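ESAT-6-like protein MAB_3112 (Mycobacterium abscessus, PDB 4I0X) is of unknown function but belongs to the WXG100 family of small secreted proteins and forms the EsxEF complex with its partner MAB_3113. Local coordinates at residues S9-R20 against A56-A67. The protein carries 4 engineered substitutions. Sequence-based numbering, arbitrary orientation.
Sequences SKFAASLADQMR and ATKVWNALTDIA
Helix-helix packing, mostly apolar and buried, joins residues 9-20 of helix 4-32 to residues 56-67 of helix 40-72. The two segments run antiparallel at 151°, with axes 8.1 Å apart at closest approach. Alanines at the crossing are consistent with this spacing: Ala12 CB meets Ala67 CB at 3.9 Å, and Ala16 CB packs on Leu63 CB. Leu63 is a knob in the hole formed by Ala12, Leu15, Ala16 and Met19. Leu63 CD1 reaches Leu15 CD2 at 3.6 Å. Met19 crosses Val59 and Leu63 at about a right angle. Met19 SD lies 3.8 Å from Leu63 CD1, and the chain bends at chi3 and sets Met19 CE tightly against Val59 CG1. This is the helical hairpin of the WXG100 fold; the MAB_3113 chain packs on Val59 and Ala62.

Trp60 lies along one side of the interface. Its CG is anti to the backbone N (chi1 169°), which brings Trp60 CD1 to 3.0 Å from Ala16 O, in the ring plane. Thr64 OG1 sits over one ring face and donates to Trp60 O. Arg20 NE lies above the opposite face, toward the rim. The guanidinium stands nearly upright on the ring. Arg20 CZ is 5.4 Å from the centroid of the six-membered ring of Trp60, so any cation-pi attraction is at most weak. A water accepts from Trp60 NE1 and donates to Asp17 OD1. Ser9 OG donates to Ala67 O at 2.7 Å.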
ATOM      1  N   SER A   9      -4.599 -11.783  12.999  1.00 15.67           N
ATOM      2  CA  SER A   9      -5.793 -10.988  12.810  1.00 15.04           C
ATOM      3  C   SER A   9      -5.578  -9.565  13.303  1.00 15.39           C
ATOM      4  O   SER A   9      -6.031  -8.606  12.677  1.00 16.28           O
ATOM      5  CB  SER A   9      -6.991 -11.608  13.504  1.00 17.14           C
ATOM      6  OG  SER A   9      -8.131 -10.786  13.311  1.00 17.90           O
ATOM      7  N   LYS A  10      -4.906  -9.432  14.433  1.00 15.72           N
ATOM      8  CA  LYS A  10      -4.637  -8.121  15.026  1.00 16.67           C
ATOM      9  C   LYS A  10      -3.626  -7.389  14.188  1.00 13.94           C
ATOM     10  O   LYS A  10      -3.728  -6.169  13.976  1.00 17.46           O
ATOM     11  CB  LYS A  10      -4.139  -8.245  16.466  1.00 15.78           C
ATOM     12  CG  LYS A  10      -5.179  -8.806  17.407  1.00 21.87           C
ATOM     13  CD  LYS A  10      -4.674  -8.878  18.843  1.00 32.21           C
ATOM     14  CE  LYS A  10      -4.723  -7.501  19.471  1.00 43.62           C
ATOM     15  NZ  LYS A  10      -4.389  -7.524  20.912  1.00 48.65           N
ATOM     16  N   PHE A  11      -2.669  -8.134  13.659  1.00 14.19           N
ATOM     17  CA  PHE A  11      -1.632  -7.516  12.829  1.00 13.91           C
ATOM     18  C   PHE A  11      -2.242  -6.957  11.548  1.00 17.69           C
ATOM     19  O   PHE A  11      -2.037  -5.792  11.202  1.00 13.61           O
ATOM     20  CB  PHE A  11      -0.565  -8.538  12.505  1.00 19.65           C
ATOM     21  CG  PHE A  11       0.637  -7.966  11.801  1.00 22.34           C
ATOM     22  CD1 PHE A  11       0.564  -7.613  10.471  1.00 30.05           C
ATOM     23  CD2 PHE A  11       1.837  -7.807  12.464  1.00 29.86           C
ATOM     24  CE1 PHE A  11       1.680  -7.097   9.807  1.00 33.13           C
ATOM     25  CE2 PHE A  11       2.952  -7.283  11.801  1.00 31.78           C
ATOM     26  CZ  PHE A  11       2.858  -6.937  10.475  1.00 15.83           C
ATOM     27  N   ALA A  12      -3.006  -7.779  10.844  1.00 16.11           N
ATOM     28  CA  ALA A  12      -3.656  -7.334   9.612  1.00 17.12           C
ATOM     29  C   ALA A  12      -4.592  -6.120   9.862  1.00 14.00           C
ATOM     30  O   ALA A  12      -4.623  -5.178   9.085  1.00 15.53           O
ATOM     31  CB  ALA A  12      -4.436  -8.491   9.015  1.00 13.14           C
ATOM     32  N   ALA A  13      -5.363  -6.165  10.945  1.00 12.09           N
ATOM     33  CA  ALA A  13      -6.285  -5.097  11.271  1.00 14.42           C
ATOM     34  C   ALA A  13      -5.540  -3.799  11.556  1.00 15.48           C
ATOM     35  O   ALA A  13      -5.922  -2.737  11.066  1.00 11.52           O
ATOM     36  CB  ALA A  13      -7.124  -5.464  12.451  1.00 16.76           C
ATOM     37  N   SER A  14      -4.468  -3.892  12.329  1.00 13.11           N
ATOM     38  CA  SER A  14      -3.653  -2.713  12.656  1.00 15.60           C
ATOM     39  C   SER A  14      -3.013  -2.108  11.404  1.00 14.43           C
ATOM     40  O   SER A  14      -2.997  -0.886  11.238  1.00 12.32           O
ATOM     41  CB  SER A  14      -2.567  -3.074  13.680  1.00 13.12           C
ATOM     42  OG  SER A  14      -1.860  -1.916  14.086  1.00 16.45           O
ATOM     43  N   LEU A  15      -2.470  -2.957  10.532  1.00 11.88           N
ATOM     44  CA  LEU A  15      -1.851  -2.475   9.322  1.00 10.62           C
ATOM     45  C   LEU A  15      -2.893  -1.793   8.441  1.00 16.52           C
ATOM     46  O   LEU A  15      -2.607  -0.775   7.848  1.00 14.47           O
ATOM     47  CB  LEU A  15      -1.173  -3.619   8.580  1.00 13.25           C
ATOM     48  CG  LEU A  15      -0.535  -3.257   7.236  1.00 18.57           C
ATOM     49  CD1 LEU A  15       0.561  -2.184   7.389  1.00 18.01           C
ATOM     50  CD2 LEU A  15       0.042  -4.533   6.597  1.00 24.38           C
ATOM     51  N   ALA A  16      -4.096  -2.370   8.347  1.00 15.35           N
ATOM     52  CA  ALA A  16      -5.213  -1.744   7.612  1.00 10.88           C
ATOM     53  C   ALA A  16      -5.496  -0.325   8.121  1.00 10.06           C
ATOM     54  O   ALA A  16      -5.588   0.613   7.330  1.00 11.11           O
ATOM     55  CB  ALA A  16      -6.506  -2.625   7.691  1.00 17.44           C
ATOM     56  N   ASP A  17      -5.613  -0.158   9.445  1.00 10.64           N
ATOM     57  CA  ASP A  17      -5.869   1.150  10.024  1.00 11.20           C
ATOM     58  C   ASP A  17      -4.764   2.156   9.665  1.00 19.49           C
ATOM     59  O   ASP A  17      -5.046   3.290   9.297  1.00 11.02           O
ATOM     60  CB  ASP A  17      -5.988   1.095  11.545  1.00 16.76           C
ATOM     61  CG  ASP A  17      -7.342   0.540  12.028  1.00 22.17           C
ATOM     62  OD1 ASP A  17      -8.233   0.267  11.178  1.00 21.47           O
ATOM     63  OD2 ASP A  17      -7.486   0.382  13.272  1.00 21.96           O
ATOM     64  N   GLN A  18      -3.511   1.736   9.763  1.00 11.67           N
ATOM     65  CA  GLN A  18      -2.381   2.609   9.406  1.00 10.58           C
ATOM     66  C   GLN A  18      -2.310   2.946   7.912  1.00 10.53           C
ATOM     67  O   GLN A  18      -1.992   4.060   7.537  1.00  9.92           O
ATOM     68  CB  GLN A  18      -1.079   1.953   9.846  1.00 10.99           C
ATOM     69  CG  GLN A  18      -0.984   1.772  11.349  1.00 17.53           C
ATOM     70  CD  GLN A  18       0.218   0.942  11.768  1.00 16.08           C
ATOM     71  OE1 GLN A  18       1.335   1.434  11.828  1.00 13.61           O
ATOM     72  NE2 GLN A  18      -0.023  -0.319  12.066  1.00 12.82           N
ATOM     73  N   MET A  19      -2.631   1.990   7.048  1.00 11.42           N
ATOM     74  CA  MET A  19      -2.629   2.244   5.604  1.00 15.35           C
ATOM     75  C   MET A  19      -3.710   3.197   5.172  1.00 15.80           C
ATOM     76  O   MET A  19      -3.494   4.059   4.295  1.00 16.56           O
ATOM     77  CB  MET A  19      -2.744   0.934   4.843  1.00 19.48           C
ATOM     78  CG  MET A  19      -1.477   0.143   4.836  1.00 29.76           C
ATOM     79  SD  MET A  19      -1.557  -1.254   3.695  1.00 21.55           S
ATOM     80  CE  MET A  19      -1.863  -0.343   2.165  1.00 16.81           C
ATOM     81  N   ARG A  20      -4.868   3.098   5.826  1.00 14.14           N
ATOM     82  CA  ARG A  20      -5.960   3.972   5.511  1.00 14.77           C
ATOM     83  C   ARG A  20      -5.591   5.398   5.865  1.00 14.29           C
ATOM     84  O   ARG A  20      -5.783   6.319   5.030  1.00 12.48           O
ATOM     85  CB  ARG A  20      -7.251   3.585   6.249  1.00 19.76           C
ATOM     86  CG  ARG A  20      -8.448   4.413   5.787  1.00 20.98           C
ATOM     87  CD  ARG A  20      -9.692   4.111   6.594  1.00 36.38           C
ATOM     88  NE  ARG A  20     -10.861   3.862   5.744  1.00 55.11           N
ATOM     89  CZ  ARG A  20     -11.566   4.793   5.093  1.00 60.85           C
ATOM     90  NH1 ARG A  20     -11.232   6.080   5.156  1.00 61.21           N
ATOM     91  NH2 ARG A  20     -12.613   4.425   4.359  1.00 55.45           N
ATOM     92  N   ALA A  56      -3.403   1.008  -2.831  1.00 11.03           N
ATOM     93  CA  ALA A  56      -3.466   1.115  -1.380  1.00 11.21           C
ATOM     94  C   ALA A  56      -4.839   0.720  -0.864  1.00  9.89           C
ATOM     95  O   ALA A  56      -4.958  -0.069   0.061  1.00 14.98           O
ATOM     96  CB  ALA A  56      -3.079   2.538  -0.937  1.00 14.11           C
ATOM     97  N   THR A  57      -5.885   1.210  -1.513  1.00 12.25           N
ATOM     98  CA  THR A  57      -7.258   0.802  -1.203  1.00 12.82           C
ATOM     99  C   THR A  57      -7.519  -0.715  -1.320  1.00 15.06           C
ATOM    100  O   THR A  57      -8.146  -1.325  -0.446  1.00 19.63           O
ATOM    101  CB  THR A  57      -8.229   1.557  -2.114  1.00 14.44           C
ATOM    102  OG1 THR A  57      -7.987   2.959  -1.947  1.00 17.65           O
ATOM    103  CG2 THR A  57      -9.690   1.230  -1.790  1.00 16.62           C
ATOM    104  N   LYS A  58      -7.067  -1.311  -2.415  1.00 13.16           N
ATOM    105  CA  LYS A  58      -7.209  -2.744  -2.603  1.00 14.42           C
ATOM    106  C   LYS A  58      -6.438  -3.502  -1.497  1.00 13.66           C
ATOM    107  O   LYS A  58      -6.902  -4.528  -0.998  1.00 14.41           O
ATOM    108  CB  LYS A  58      -6.702  -3.157  -3.984  1.00 15.63           C
ATOM    109  CG  LYS A  58      -7.505  -2.572  -5.140  1.00 17.23           C
ATOM    110  CD  LYS A  58      -7.042  -3.092  -6.514  1.00 23.56           C
ATOM    111  CE  LYS A  58      -7.497  -2.132  -7.616  1.00 22.26           C
ATOM    112  NZ  LYS A  58      -7.035  -2.493  -8.986  1.00 21.07           N
ATOM    113  N   VAL A  59      -5.258  -3.011  -1.131  1.00 12.45           N
ATOM    114  CA  VAL A  59      -4.514  -3.660  -0.038  1.00 16.46           C
ATOM    115  C   VAL A  59      -5.308  -3.595   1.283  1.00 18.12           C
ATOM    116  O   VAL A  59      -5.454  -4.580   1.990  1.00 15.83           O
ATOM    117  CB  VAL A  59      -3.105  -3.030   0.160  1.00 11.17           C
ATOM    118  CG1 VAL A  59      -2.465  -3.521   1.470  1.00 13.67           C
ATOM    119  CG2 VAL A  59      -2.204  -3.330  -1.017  1.00 12.01           C
ATOM    120  N   TRP A  60      -5.840  -2.417   1.578  1.00 12.31           N
ATOM    121  CA  TRP A  60      -6.559  -2.139   2.819  1.00 16.03           C
ATOM    122  C   TRP A  60      -7.770  -3.034   2.900  1.00 11.86           C
ATOM    123  O   TRP A  60      -8.063  -3.592   3.944  1.00 18.00           O
ATOM    124  CB  TRP A  60      -7.033  -0.660   2.859  1.00 29.22           C
ATOM    125  CG  TRP A  60      -8.005  -0.352   3.983  1.00 29.46           C
ATOM    126  CD1 TRP A  60      -7.682   0.087   5.237  1.00 35.28           C
ATOM    127  CD2 TRP A  60      -9.424  -0.501   3.974  1.00 34.31           C
ATOM    128  NE1 TRP A  60      -8.808   0.233   6.011  1.00 31.05           N
ATOM    129  CE2 TRP A  60      -9.895  -0.127   5.261  1.00 37.48           C
ATOM    130  CE3 TRP A  60     -10.349  -0.925   3.021  1.00 44.51           C
ATOM    131  CZ2 TRP A  60     -11.242  -0.154   5.601  1.00 39.67           C
ATOM    132  CZ3 TRP A  60     -11.699  -0.950   3.370  1.00 43.24           C
ATOM    133  CH2 TRP A  60     -12.125  -0.568   4.646  1.00 41.44           C
ATOM    134  N   ASN A  61      -8.463  -3.179   1.784  1.00 18.37           N
ATOM    135  CA  ASN A  61      -9.627  -4.051   1.704  1.00 19.70           C
ATOM    136  C   ASN A  61      -9.299  -5.513   1.915  1.00 16.91           C
ATOM    137  O   ASN A  61     -10.063  -6.245   2.552  1.00 16.39           O
ATOM    138  CB  ASN A  61     -10.357  -3.872   0.380  1.00 21.08           C
ATOM    139  CG  ASN A  61     -11.372  -2.730   0.436  1.00 29.30           C
ATOM    140  OD1 ASN A  61     -12.417  -2.842   1.072  1.00 35.64           O
ATOM    141  ND2 ASN A  61     -11.060  -1.635  -0.216  1.00 41.87           N
ATOM    142  N   ALA A  62      -8.172  -5.944   1.374  1.00 16.02           N
ATOM    143  CA  ALA A  62      -7.768  -7.341   1.515  1.00 16.29           C
ATOM    144  C   ALA A  62      -7.352  -7.624   2.952  1.00 14.72           C
ATOM    145  O   ALA A  62      -7.698  -8.672   3.495  1.00 15.54           O
ATOM    146  CB  ALA A  62      -6.645  -7.686   0.552  1.00 19.03           C
ATOM    147  N   LEU A  63      -6.644  -6.686   3.562  1.00 13.30           N
ATOM    148  CA  LEU A  63      -6.236  -6.799   4.967  1.00 12.79           C
ATOM    149  C   LEU A  63      -7.412  -6.868   5.929  1.00 12.97           C
ATOM    150  O   LEU A  63      -7.433  -7.675   6.811  1.00 13.37           O
ATOM    151  CB  LEU A  63      -5.319  -5.631   5.400  1.00 11.52           C
ATOM    152  CG  LEU A  63      -3.924  -5.697   4.810  1.00 11.47           C
ATOM    153  CD1 LEU A  63      -3.201  -4.405   5.001  1.00 17.91           C
ATOM    154  CD2 LEU A  63      -3.111  -6.862   5.397  1.00 15.47           C
ATOM    155  N   THR A  64      -8.379  -6.008   5.738  1.00 13.05           N
ATOM    156  CA  THR A  64      -9.577  -5.990   6.529  1.00 13.74           C
ATOM    157  C   THR A  64     -10.367  -7.273   6.402  1.00 15.15           C
ATOM    158  O   THR A  64     -10.878  -7.781   7.384  1.00 15.66           O
ATOM    159  CB  THR A  64     -10.454  -4.802   6.070  1.00 19.80           C
ATOM    160  OG1 THR A  64      -9.771  -3.576   6.398  1.00 25.65           O
ATOM    161  CG2 THR A  64     -11.762  -4.828   6.726  1.00 19.52           C
ATOM    162  N   ASP A  65     -10.496  -7.771   5.182  1.00 16.53           N
ATOM    163  CA  ASP A  65     -11.172  -9.044   4.949  1.00 22.59           C
ATOM    164  C   ASP A  65     -10.491 -10.173   5.691  1.00 21.74           C
ATOM    165  O   ASP A  65     -11.133 -10.887   6.412  1.00 18.65           O
ATOM    166  CB  ASP A  65     -11.229  -9.385   3.457  1.00 24.24           C
ATOM    167  CG  ASP A  65     -12.068  -8.407   2.667  1.00 42.57           C
ATOM    168  OD1 ASP A  65     -12.871  -7.666   3.281  1.00 47.70           O
ATOM    169  OD2 ASP A  65     -11.922  -8.383   1.423  1.00 54.84           O
ATOM    170  N   ILE A  66      -9.193 -10.360   5.514  1.00 20.14           N
ATOM    171  CA  ILE A  66      -8.573 -11.508   6.163  1.00 17.32           C
ATOM    172  C   ILE A  66      -8.583 -11.296   7.675  1.00 16.49           C
ATOM    173  O   ILE A  66      -8.711 -12.241   8.424  1.00 17.17           O
ATOM    174  CB  ILE A  66      -7.121 -11.772   5.639  1.00 20.99           C
ATOM    175  CG1 ILE A  66      -6.610 -13.166   6.007  1.00 18.40           C
ATOM    176  CG2 ILE A  66      -6.159 -10.758   6.192  1.00 25.11           C
ATOM    177  CD1 ILE A  66      -7.551 -14.265   5.737  1.00 26.60           C
ATOM    178  N   ALA A  67      -8.417 -10.062   8.124  1.00 15.24           N
ATOM    179  CA  ALA A  67      -8.443  -9.795   9.574  1.00 17.22           C
ATOM    180  C   ALA A  67      -9.766 -10.252  10.156  1.00 15.87           C
ATOM    181  O   ALA A  67      -9.800 -10.910  11.175  1.00 16.81           O
ATOM    182  CB  ALA A  67      -8.202  -8.315   9.865  1.00 22.01           C
TER
HETATM  183  O   HOH W   1      -9.126   0.412   8.735  1.00 31.16           O